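Local coordinates for protein trans-isoprenyl diphosphate synthase (Caulobacter crescentus, PDB 3OYR) that probably makes all-trans-octaprenyl diphosphate, the side-chain precursor of isoprenoid quinones, by adding isopentenyl diphosphate units to farnesyl diphosphate, at residues 77-82 with 328-333; 67-72 with 194-199; 102-107 with 128-133. All coordinates share one frame; numbering follows the deposited sequence. Where two conformers were deposited one is given.

Interaction 1: residues 77-82 with 328-333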
loop_
_atom_site.group_PDB
_atom_site.type_symbol
_atom_site.label_atom_id
_atom_site.label_comp_id
_atom_site.label_asym_id
_atom_site.label_seq_id
_atom_site.Cartn_x
_atom_site.Cartn_y
_atom_site.Cartn_z
ATOM N N ALA B 77 -3.323 24.474 4.150
ATOM C CA ALA B 77 -2.070 25.184 3.879
ATOM C C ALA B 77 -2.267 26.700 3.719
ATOM O O ALA B 77 -1.501 27.510 4.275
ATOM C CB ALA B 77 -1.366 24.583 2.655
ATOM N N ARG B 78 -3.293 27.077 2.963
ATOM C CA ARG B 78 -3.630 28.493 2.766
ATOM C C ARG B 78 -4.189 29.167 4.025
ATOM O O ARG B 78 -3.869 30.329 4.294
ATOM C CB ARG B 78 -4.615 28.653 1.606
ATOM C CG ARG B 78 -4.056 28.249 0.223
ATOM C CD ARG B 78 -2.861 29.102 -0.158
ATOM N NE ARG B 78 -2.248 28.734 -1.440
ATOM C CZ ARG B 78 -1.049 29.159 -1.840
ATOM N NH1 ARG B 78 -0.336 29.959 -1.063
ATOM N NH2 ARG B 78 -0.555 28.783 -3.014
ATOM N N LEU B 79 -5.010 28.444 4.792
ATOM C CA LEU B 79 -5.521 28.959 6.076
ATOM C C LEU B 79 -4.368 29.180 7.045
ATOM O O LEU B 79 -4.301 30.222 7.703
ATOM C CB LEU B 79 -6.596 28.040 6.688
ATOM C CG LEU B 79 -7.437 28.538 7.884
ATOM C CD1 LEU B 79 -8.056 29.922 7.645
ATOM C CD2 LEU B 79 -8.531 27.535 8.263
ATOM N N ALA B 80 -3.430 28.229 7.089
ATOM C CA ALA B 80 -2.228 28.393 7.906
ATOM C C ALA B 80 -1.222 29.413 7.342
ATOM O O ALA B 80 -0.243 29.743 8.002
ATOM C CB ALA B 80 -1.558 27.047 8.179
ATOM N N GLY B 81 -1.473 29.922 6.137
ATOM C CA GLY B 81 -0.650 30.978 5.548
ATOM C C GLY B 81 0.671 30.480 4.987
ATOM O O GLY B 81 1.728 30.963 5.378
ATOM N N ALA B 82 0.617 29.511 4.075
ATOM C CA ALA B 82 1.820 29.007 3.395
ATOM C C ALA B 82 2.416 30.056 2.445
ATOM O O ALA B 82 1.687 30.855 1.863
ATOM C CB ALA B 82 1.506 27.722 2.643
ATOM N N ASP B 328 -12.398 33.779 3.943
ATOM C CA ASP B 328 -13.065 32.929 2.940
ATOM C C ASP B 328 -12.687 31.454 3.037
ATOM O O ASP B 328 -13.535 30.582 2.843
ATOM C CB ASP B 328 -12.793 33.442 1.511
ATOM C CG ASP B 328 -13.555 34.718 1.193
ATOM O OD1 ASP B 328 -12.983 35.603 0.518
ATOM O OD2 ASP B 328 -14.730 34.831 1.609
ATOM N N TRP B 329 -11.419 31.192 3.329
ATOM C CA TRP B 329 -10.915 29.832 3.501
ATOM C C TRP B 329 -11.623 29.181 4.674
ATOM O O TRP B 329 -12.130 28.053 4.559
ATOM C CB TRP B 329 -9.407 29.841 3.754
ATOM C CG TRP B 329 -8.612 30.041 2.521
ATOM C CD1 TRP B 329 -7.858 31.129 2.204
ATOM C CD2 TRP B 329 -8.502 29.134 1.417
ATOM N NE1 TRP B 329 -7.276 30.956 0.974
ATOM C CE2 TRP B 329 -7.660 29.744 0.464
ATOM C CE3 TRP B 329 -9.040 27.863 1.137
ATOM C CZ2 TRP B 329 -7.325 29.123 -0.749
ATOM C CZ3 TRP B 329 -8.700 27.246 -0.057
ATOM C CH2 TRP B 329 -7.844 27.875 -0.982
ATOM N N ARG B 330 -11.699 29.912 5.787
ATOM C CA ARG B 330 -12.430 29.385 6.963
ATOM C C ARG B 330 -13.915 29.104 6.688
ATOM O O ARG B 330 -14.418 28.022 7.026
ATOM C CB ARG B 330 -12.256 30.235 8.220
ATOM C CG ARG B 330 -12.364 29.361 9.470
ATOM C CD ARG B 330 -12.450 30.136 10.757
ATOM N NE ARG B 330 -13.797 30.645 10.958
ATOM C CZ ARG B 330 -14.146 31.468 11.940
ATOM N NH1 ARG B 330 -13.242 31.892 12.823
ATOM N NH2 ARG B 330 -15.404 31.868 12.032
ATOM N N GLU B 331 -14.596 30.049 6.042
ATOM C CA GLU B 331 -15.986 29.844 5.628
ATOM C C GLU B 331 -16.191 28.661 4.675
ATOM O O GLU B 331 -17.196 27.932 4.769
ATOM C CB GLU B 331 -16.526 31.126 4.979
ATOM C CG GLU B 331 -17.954 31.024 4.424
ATOM C CD GLU B 331 -18.989 31.802 5.228
ATOM O OE1 GLU B 331 -20.198 31.556 5.010
ATOM O OE2 GLU B 331 -18.607 32.654 6.064
ATOM N N ALA B 332 -15.265 28.490 3.736
ATOM C CA ALA B 332 -15.271 27.344 2.815
ATOM C C ALA B 332 -15.181 26.013 3.581
ATOM O O ALA B 332 -15.884 25.042 3.270
ATOM C CB ALA B 332 -14.126 27.468 1.808
ATOM N N LEU B 333 -14.344 25.980 4.606
ATOM C CA LEU B 333 -14.208 24.763 5.431
ATOM C C LEU B 333 -15.413 24.522 6.338
ATOM O O LEU B 333 -15.786 23.381 6.625
ATOM C CB LEU B 333 -12.916 24.799 6.234
ATOM C CG LEU B 333 -11.647 24.624 5.397
ATOM C CD1 LEU B 333 -10.464 24.558 6.305
ATOM C CD2 LEU B 333 -11.729 23.355 4.546
#
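R78, whose aliphatic stem lies against the indole of W329, has its NH2 held in a salt bridge to OD1 of D34, on helix 25-45. The stem comes over one face of the indole: R78 CB stands 3.7 Å from the centroid of the W329 five-membered ring, 24° off its normal, which makes a CH-pi contact displaced toward the ring's rim. R78 CG follows, 3.5 Å from CZ2 of W329. The two side chains run side by side in the same direction, and a bend at chi2 (-61°) carries the R78 guanidinium on past the ring toward D34, its plane 30° from that of the indole. In this largely helical isoprenoid synthase fold, the contact joins the C-terminal end of helix 68-79 to the first turns of the last helix, 328-342. W329 also touches L30 of helix 25-45 and V74 and A75 of helix 68-79, so this side chain packs against two other helices. L79 brings its two methyls to different places. L79 CD1 lies 4.1 Å from CB of W329, near the start of the last helix, while L79 CD2 reaches CD1 of L333 at 4.1 Å, one turn on. The chain leaves helix 68-79 through a Schellman motif, with G81 at positive phi and A82 N bonded back to A77 O at 2.9 Å.

Interaction 2: residues 67-72 with 194-199; sequences RLRPLM and ELFAAA. With DMA (dimethylallyl diphosphate), chain D.
Helices 68-72 and 194-199 run in nearly the same direction, 29° apart with axes 8.8 Å from each other, and come together most closely at R69 and A199, where CB of A199 rests 3.5 Å from R69 O. From there the R69 chain, extended from CG to NE, carries its guanidinium past F196 to a bound diphosphate. R69 CG sits over one face of the phenyl ring, 4.1 Å from the F196 centroid, and farther out F196 CZ lies 3.6 Å from R69 CZ, over the centre of the guanidinium, the planes 33° apart. L195 CD2 packs against R69 CD, the two side chains crossing at about a right angle. R69 points NH1 at O1A of dimethylallyl diphosphate (2.8 Å, N-H...O 175°), in plane at the guanidinium edge. K66, H98 and R115 also bond this diphosphate, in what is probably the site that takes isopentenyl diphosphate in prenyltransferase relatives. A leucine in place of R69 would probably leave O1A without this nearly straight bond and its positive partner, and the CZ end of the F196 ring without the guanidinium beside it. At the ring's edge, SD of M72, in one of two conformers, would make a doubtful Met-aromatic contact.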
loop_
_atom_site.group_PDB
_atom_site.type_symbol
_atom_site.label_atom_id
_atom_site.label_comp_id
_atom_site.label_asym_id
_atom_site.label_seq_id
_atom_site.Cartn_x
_atom_site.Cartn_y
_atom_site.Cartn_z
ATOM N N ARG B 67 -12.405 14.866 -4.687
ATOM C CA ARG B 67 -11.098 15.439 -4.368
ATOM C C ARG B 67 -11.077 16.205 -3.053
ATOM O O ARG B 67 -10.277 17.126 -2.883
ATOM C CB ARG B 67 -10.586 16.306 -5.524
ATOM C CG ARG B 67 -10.505 15.531 -6.846
ATOM C CD ARG B 67 -9.303 14.567 -6.831
ATOM N NE ARG B 67 -9.046 14.043 -8.164
ATOM C CZ ARG B 67 -9.671 12.992 -8.686
ATOM N NH1 ARG B 67 -10.571 12.323 -7.972
ATOM N NH2 ARG B 67 -9.390 12.610 -9.924
ATOM N N LEU B 68 -11.939 15.803 -2.113
ATOM C CA LEU B 68 -12.060 16.498 -0.816
ATOM C C LEU B 68 -10.778 16.437 -0.021
ATOM O O LEU B 68 -10.381 17.419 0.620
ATOM C CB LEU B 68 -13.218 15.939 0.025
ATOM C CG LEU B 68 -14.626 16.027 -0.568
ATOM C CD1 LEU B 68 -15.666 15.646 0.461
ATOM C CD2 LEU B 68 -14.935 17.427 -1.119
ATOM N N ARG B 69 -10.106 15.294 -0.097
ATOM C CA ARG B 69 -8.865 15.140 0.636
ATOM C C ARG B 69 -7.736 16.077 0.199
ATOM O O ARG B 69 -7.228 16.813 1.069
ATOM C CB ARG B 69 -8.461 13.679 0.750
ATOM C CG ARG B 69 -9.367 12.894 1.668
ATOM C CD ARG B 69 -9.354 11.468 1.212
ATOM N NE ARG B 69 -10.385 10.654 1.833
ATOM C CZ ARG B 69 -11.602 10.490 1.340
ATOM N NH1 ARG B 69 -11.972 11.118 0.216
ATOM N NH2 ARG B 69 -12.450 9.715 1.984
ATOM N N PRO B 70 -7.375 16.114 -1.128
ATOM C CA PRO B 70 -6.392 17.149 -1.538
ATOM C C PRO B 70 -6.871 18.581 -1.338
ATOM O O PRO B 70 -6.043 19.454 -1.030
ATOM C CB PRO B 70 -6.136 16.871 -3.044
ATOM C CG PRO B 70 -7.222 15.922 -3.477
ATOM C CD PRO B 70 -7.632 15.162 -2.231
ATOM N N LEU B 71 -8.175 18.829 -1.531
ATOM C CA LEU B 71 -8.788 20.121 -1.254
ATOM C C LEU B 71 -8.541 20.569 0.178
ATOM O O LEU B 71 -8.236 21.743 0.432
ATOM C CB LEU B 71 -10.306 20.119 -1.524
ATOM C CG LEU B 71 -10.732 20.238 -2.987
ATOM C CD1 LEU B 71 -12.260 20.073 -3.145
ATOM C CD2 LEU B 71 -10.249 21.521 -3.587
ATOM N N MET B 72 -8.680 19.632 1.110
ATOM C CA MET B 72 -8.451 19.954 2.517
ATOM C C MET B 72 -6.985 20.258 2.811
ATOM O O MET B 72 -6.704 21.169 3.578
ATOM C CB MET B 72 -9.029 18.879 3.436
ATOM C CG MET B 72 -10.522 19.053 3.602
ATOM S SD MET B 72 -11.351 17.578 4.189
ATOM C CE MET B 72 -10.514 17.441 5.785
ATOM N N GLU B 194 -9.137 9.432 9.856
ATOM C CA GLU B 194 -7.708 9.690 9.997
ATOM C C GLU B 194 -7.026 10.299 8.759
ATOM O O GLU B 194 -6.175 11.182 8.893
ATOM C CB GLU B 194 -6.978 8.409 10.387
ATOM C CG GLU B 194 -5.782 8.670 11.258
ATOM C CD GLU B 194 -6.195 9.023 12.671
ATOM O OE1 GLU B 194 -6.949 8.258 13.319
ATOM O OE2 GLU B 194 -5.772 10.083 13.135
ATOM N N LEU B 195 -7.401 9.850 7.568
ATOM C CA LEU B 195 -6.877 10.406 6.304
ATOM C C LEU B 195 -7.304 11.898 6.111
ATOM O O LEU B 195 -6.488 12.765 5.695
ATOM C CB LEU B 195 -7.290 9.534 5.108
ATOM C CG LEU B 195 -6.560 9.865 3.805
ATOM C CD1 LEU B 195 -5.039 9.980 4.020
ATOM C CD2 LEU B 195 -6.867 8.825 2.774
ATOM N N PHE B 196 -8.542 12.207 6.504
ATOM C CA PHE B 196 -9.018 13.596 6.544
ATOM C C PHE B 196 -8.242 14.425 7.545
ATOM O O PHE B 196 -7.826 15.529 7.205
ATOM C CB PHE B 196 -10.509 13.693 6.868
ATOM C CG PHE B 196 -11.410 13.431 5.682
ATOM C CD1 PHE B 196 -12.126 12.255 5.583
ATOM C CD2 PHE B 196 -11.550 14.381 4.672
ATOM C CE1 PHE B 196 -12.968 12.032 4.488
ATOM C CE2 PHE B 196 -12.374 14.180 3.584
ATOM C CZ PHE B 196 -13.094 13.012 3.492
ATOM N N ALA B 197 -8.055 13.897 8.768
ATOM C CA ALA B 197 -7.235 14.576 9.769
ATOM C C ALA B 197 -5.803 14.809 9.260
ATOM O O ALA B 197 -5.266 15.900 9.429
ATOM C CB ALA B 197 -7.197 13.776 11.057
ATOM N N ALA B 198 -5.184 13.763 8.707
ATOM C CA ALA B 198 -3.833 13.799 8.111
ATOM C C ALA B 198 -3.694 14.796 6.969
ATOM O O ALA B 198 -2.706 15.565 6.929
ATOM C CB ALA B 198 -3.409 12.417 7.628
ATOM N N ALA B 199 -4.671 14.800 6.062
ATOM C CA ALA B 199 -4.701 15.754 4.947
ATOM C C ALA B 199 -4.643 17.189 5.438
ATOM O O ALA B 199 -3.813 17.961 4.951
ATOM C CB ALA B 199 -5.918 15.548 4.048
HETATM C C1 DMA D . -14.955 6.914 -0.632
HETATM O O1 DMA D . -14.527 8.281 -0.570
HETATM C C2 DMA D . -14.233 6.494 0.599
HETATM C C3 DMA D . -14.821 6.476 1.798
HETATM C C4 DMA D . -16.289 6.746 1.995
HETATM C C5 DMA D . -13.950 6.135 2.967
HETATM P PA DMA D . -15.223 9.537 -1.285
HETATM O O1A DMA D . -14.506 10.826 -0.933
HETATM O O2A DMA D . -16.694 9.497 -0.980
HETATM O O3A DMA D . -14.938 9.072 -2.811
HETATM P PB DMA D . -14.523 9.962 -4.106
HETATM O O1B DMA D . -13.031 10.207 -3.985
HETATM O O2B DMA D . -14.877 8.924 -5.150
HETATM O O3B DMA D . -15.341 11.224 -4.128
#

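Interaction 3: residues 102-107 with 128-133; sequences LLHDDV and QSVLVG. With CA (calcium ion), chain E; DMA (dimethylallyl diphosphate), chain G.
H104 reaches across to V130 from helix 87-109, its CG anti to the carbonyl carbon (chi1 -73°), which swings the imidazole from CB toward helix 126-147. H104 CD2 lies 3.7 Å from V130 CA, and at the tip H104 NE2 donates to V130 O, 2.7 Å away, with an N-H...O angle of 157°. The N-H meets a lone pair of V130 O in the carbonyl plane, and the oxygen in turn lies near the imidazole plane. G133 CA is 3.7 Å from H104 NE2; a side chain on this glycine would collide with the ring. ND1 bonds D134 OD2 of the second subunit, whose own H104 meets the ring, so the histidine joins this antiparallel helix pair to the dimer interface. The nearby carboxylate would probably favour a protonated imidazole. Helix 87-109 also carries the DDxxD motif, characteristic of trans-prenyltransferases, of which D105 and D106 fall in this segment. D105 OD2 binds the calcium ion at 2.3 Å; D109, O2A and O3B of dimethylallyl diphosphate and two waters complete its six ligands. D106 OD1 accepts from one of these waters at 2.8 Å and is also salt-bridged to R114. Between the helices, V107 CG2 packs 3.7 Å from S129 CB, while L103 CD1 settles 3.8 Å from G133 N.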
loop_
_atom_site.group_PDB
_atom_site.type_symbol
_atom_site.label_atom_id
_atom_site.label_comp_id
_atom_site.label_asym_id
_atom_site.label_seq_id
_atom_site.Cartn_x
_atom_site.Cartn_y
_atom_site.Cartn_z
ATOM N N LEU B 102 -9.016 2.816 -2.117
ATOM C CA LEU B 102 -10.187 2.437 -2.928
ATOM C C LEU B 102 -10.003 1.137 -3.697
ATOM O O LEU B 102 -10.879 0.263 -3.659
ATOM C CB LEU B 102 -10.586 3.549 -3.898
ATOM C CG LEU B 102 -10.977 4.886 -3.275
ATOM C CD1 LEU B 102 -11.361 5.862 -4.369
ATOM C CD2 LEU B 102 -12.120 4.744 -2.237
ATOM N N LEU B 103 -8.868 1.014 -4.388
ATOM C CA LEU B 103 -8.582 -0.183 -5.170
ATOM C C LEU B 103 -8.558 -1.410 -4.266
ATOM O O LEU B 103 -9.174 -2.419 -4.573
ATOM C CB LEU B 103 -7.266 -0.036 -5.936
ATOM C CG LEU B 103 -7.287 0.942 -7.125
ATOM C CD1 LEU B 103 -5.895 1.170 -7.656
ATOM C CD2 LEU B 103 -8.205 0.475 -8.240
ATOM N N HIS B 104 -7.886 -1.283 -3.125
ATOM C CA HIS B 104 -7.772 -2.358 -2.172
ATOM C C HIS B 104 -9.109 -2.650 -1.497
ATOM O O HIS B 104 -9.495 -3.820 -1.373
ATOM C CB HIS B 104 -6.671 -2.039 -1.155
ATOM C CG HIS B 104 -5.291 -2.165 -1.720
ATOM N ND1 HIS B 104 -4.181 -2.364 -0.933
ATOM C CD2 HIS B 104 -4.845 -2.154 -3.003
ATOM C CE1 HIS B 104 -3.114 -2.479 -1.701
ATOM N NE2 HIS B 104 -3.489 -2.350 -2.959
ATOM N N ASP B 105 -9.835 -1.601 -1.114
ATOM C CA ASP B 105 -11.073 -1.794 -0.382
ATOM C C ASP B 105 -12.147 -2.405 -1.287
ATOM O O ASP B 105 -12.871 -3.297 -0.855
ATOM C CB ASP B 105 -11.534 -0.485 0.249
ATOM C CG ASP B 105 -12.856 -0.620 0.992
ATOM O OD1 ASP B 105 -12.883 -1.141 2.124
ATOM O OD2 ASP B 105 -13.887 -0.190 0.435
ATOM N N ASP B 106 -12.220 -1.962 -2.545
ATOM C CA ASP B 106 -13.149 -2.570 -3.515
ATOM C C ASP B 106 -12.879 -4.043 -3.794
ATOM O O ASP B 106 -13.831 -4.810 -3.994
ATOM C CB ASP B 106 -13.173 -1.804 -4.837
ATOM C CG ASP B 106 -13.985 -0.522 -4.763
ATOM O OD1 ASP B 106 -14.937 -0.435 -3.943
ATOM O OD2 ASP B 106 -13.654 0.409 -5.530
ATOM N N VAL B 107 -11.601 -4.438 -3.803
ATOM C CA VAL B 107 -11.234 -5.844 -3.960
ATOM C C VAL B 107 -11.658 -6.672 -2.736
ATOM O O VAL B 107 -12.178 -7.781 -2.867
ATOM C CB VAL B 107 -9.709 -5.998 -4.232
ATOM C CG1 VAL B 107 -9.244 -7.434 -4.064
ATOM C CG2 VAL B 107 -9.387 -5.525 -5.620
ATOM N N GLN B 128 -3.886 -7.365 -10.049
ATOM C CA GLN B 128 -3.439 -6.116 -10.657
ATOM C C GLN B 128 -3.966 -4.871 -9.945
ATOM O O GLN B 128 -3.217 -3.907 -9.780
ATOM C CB GLN B 128 -3.719 -6.057 -12.173
ATOM C CG GLN B 128 -2.883 -7.032 -13.058
ATOM C CD GLN B 128 -1.373 -6.725 -13.135
ATOM O OE1 GLN B 128 -0.800 -6.095 -12.250
ATOM N NE2 GLN B 128 -0.729 -7.194 -14.207
ATOM N N SER B 129 -5.224 -4.906 -9.506
ATOM C CA SER B 129 -5.785 -3.858 -8.642
ATOM C C SER B 129 -4.980 -3.637 -7.372
ATOM O O SER B 129 -4.619 -2.497 -7.031
ATOM C CB SER B 129 -7.226 -4.187 -8.255
ATOM O OG SER B 129 -8.124 -3.469 -9.066
ATOM N N VAL B 130 -4.675 -4.729 -6.693
ATOM C CA VAL B 130 -3.824 -4.676 -5.503
ATOM C C VAL B 130 -2.459 -4.075 -5.811
ATOM O O VAL B 130 -2.045 -3.127 -5.146
ATOM C CB VAL B 130 -3.727 -6.061 -4.834
ATOM C CG1 VAL B 130 -2.557 -6.151 -3.841
ATOM C CG2 VAL B 130 -5.038 -6.345 -4.144
ATOM N N LEU B 131 -1.803 -4.590 -6.849
ATOM C CA LEU B 131 -0.455 -4.135 -7.242
ATOM C C LEU B 131 -0.362 -2.675 -7.705
ATOM O O LEU B 131 0.610 -1.976 -7.368
ATOM C CB LEU B 131 0.171 -5.092 -8.267
ATOM C CG LEU B 131 0.396 -6.562 -7.863
ATOM C CD1 LEU B 131 0.945 -7.373 -9.038
ATOM C CD2 LEU B 131 1.302 -6.701 -6.642
ATOM N N VAL B 132 -1.360 -2.212 -8.452
ATOM C CA VAL B 132 -1.428 -0.803 -8.870
ATOM C C VAL B 132 -1.680 0.107 -7.665
ATOM O O VAL B 132 -1.083 1.189 -7.551
ATOM C CB VAL B 132 -2.449 -0.567 -10.010
ATOM C CG1 VAL B 132 -2.610 0.939 -10.318
ATOM C CG2 VAL B 132 -1.992 -1.314 -11.286
ATOM N N GLY B 133 -2.509 -0.362 -6.739
ATOM C CA GLY B 133 -2.627 0.301 -5.438
ATOM C C GLY B 133 -1.286 0.424 -4.755
ATOM O O GLY B 133 -0.928 1.527 -4.323
HETATM CA CA CA E . -16.155 -0.462 0.521
HETATM C C1 DMA G . -14.047 2.528 3.713
HETATM O O1 DMA G . -15.411 2.924 3.628
HETATM C C2 DMA G . -13.318 2.604 2.408
HETATM C C3 DMA G . -12.068 3.072 2.308
HETATM C C4 DMA G . -11.265 3.564 3.470
HETATM C C5 DMA G . -11.456 3.093 0.946
HETATM P PA DMA G . -16.565 2.190 2.741
HETATM O O1A DMA G . -17.840 2.587 3.421
HETATM O O2A DMA G . -16.263 0.741 2.469
HETATM O O3A DMA G . -16.401 3.059 1.387
HETATM P PB DMA G . -17.172 2.814 -0.012
HETATM O O1B DMA G . -16.678 4.040 -0.735
HETATM O O2B DMA G . -18.643 2.790 0.328
HETATM O O3B DMA G . -16.708 1.484 -0.561
HETATM O O HOH W 1 -16.114 -1.364 -1.620
HETATM O O HOH W 2 -18.591 -1.042 0.517
#

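In the fold
Interactions 1 and 2 share helix 68-79, whose start meets helix 181-206 and whose end meets the last helix, 328-342; their centres are about 14 Å apart, and along the chain their segments alternate. Interaction 3 joins the next two long helices, 87-109 and 126-147, which fall between the two halves of each other contact. Its centre lies about 20 Å from that of interaction 2 and about 33 Å from that of interaction 1, on the opposite side of the chain's centre from the latter. R69 of interaction 2 bonds one dimethylallyl diphosphate, while D105 of interaction 3 holds the other through calcium and L102 borders both, consistent with paired sites for two substrates; interaction 1 stands apart.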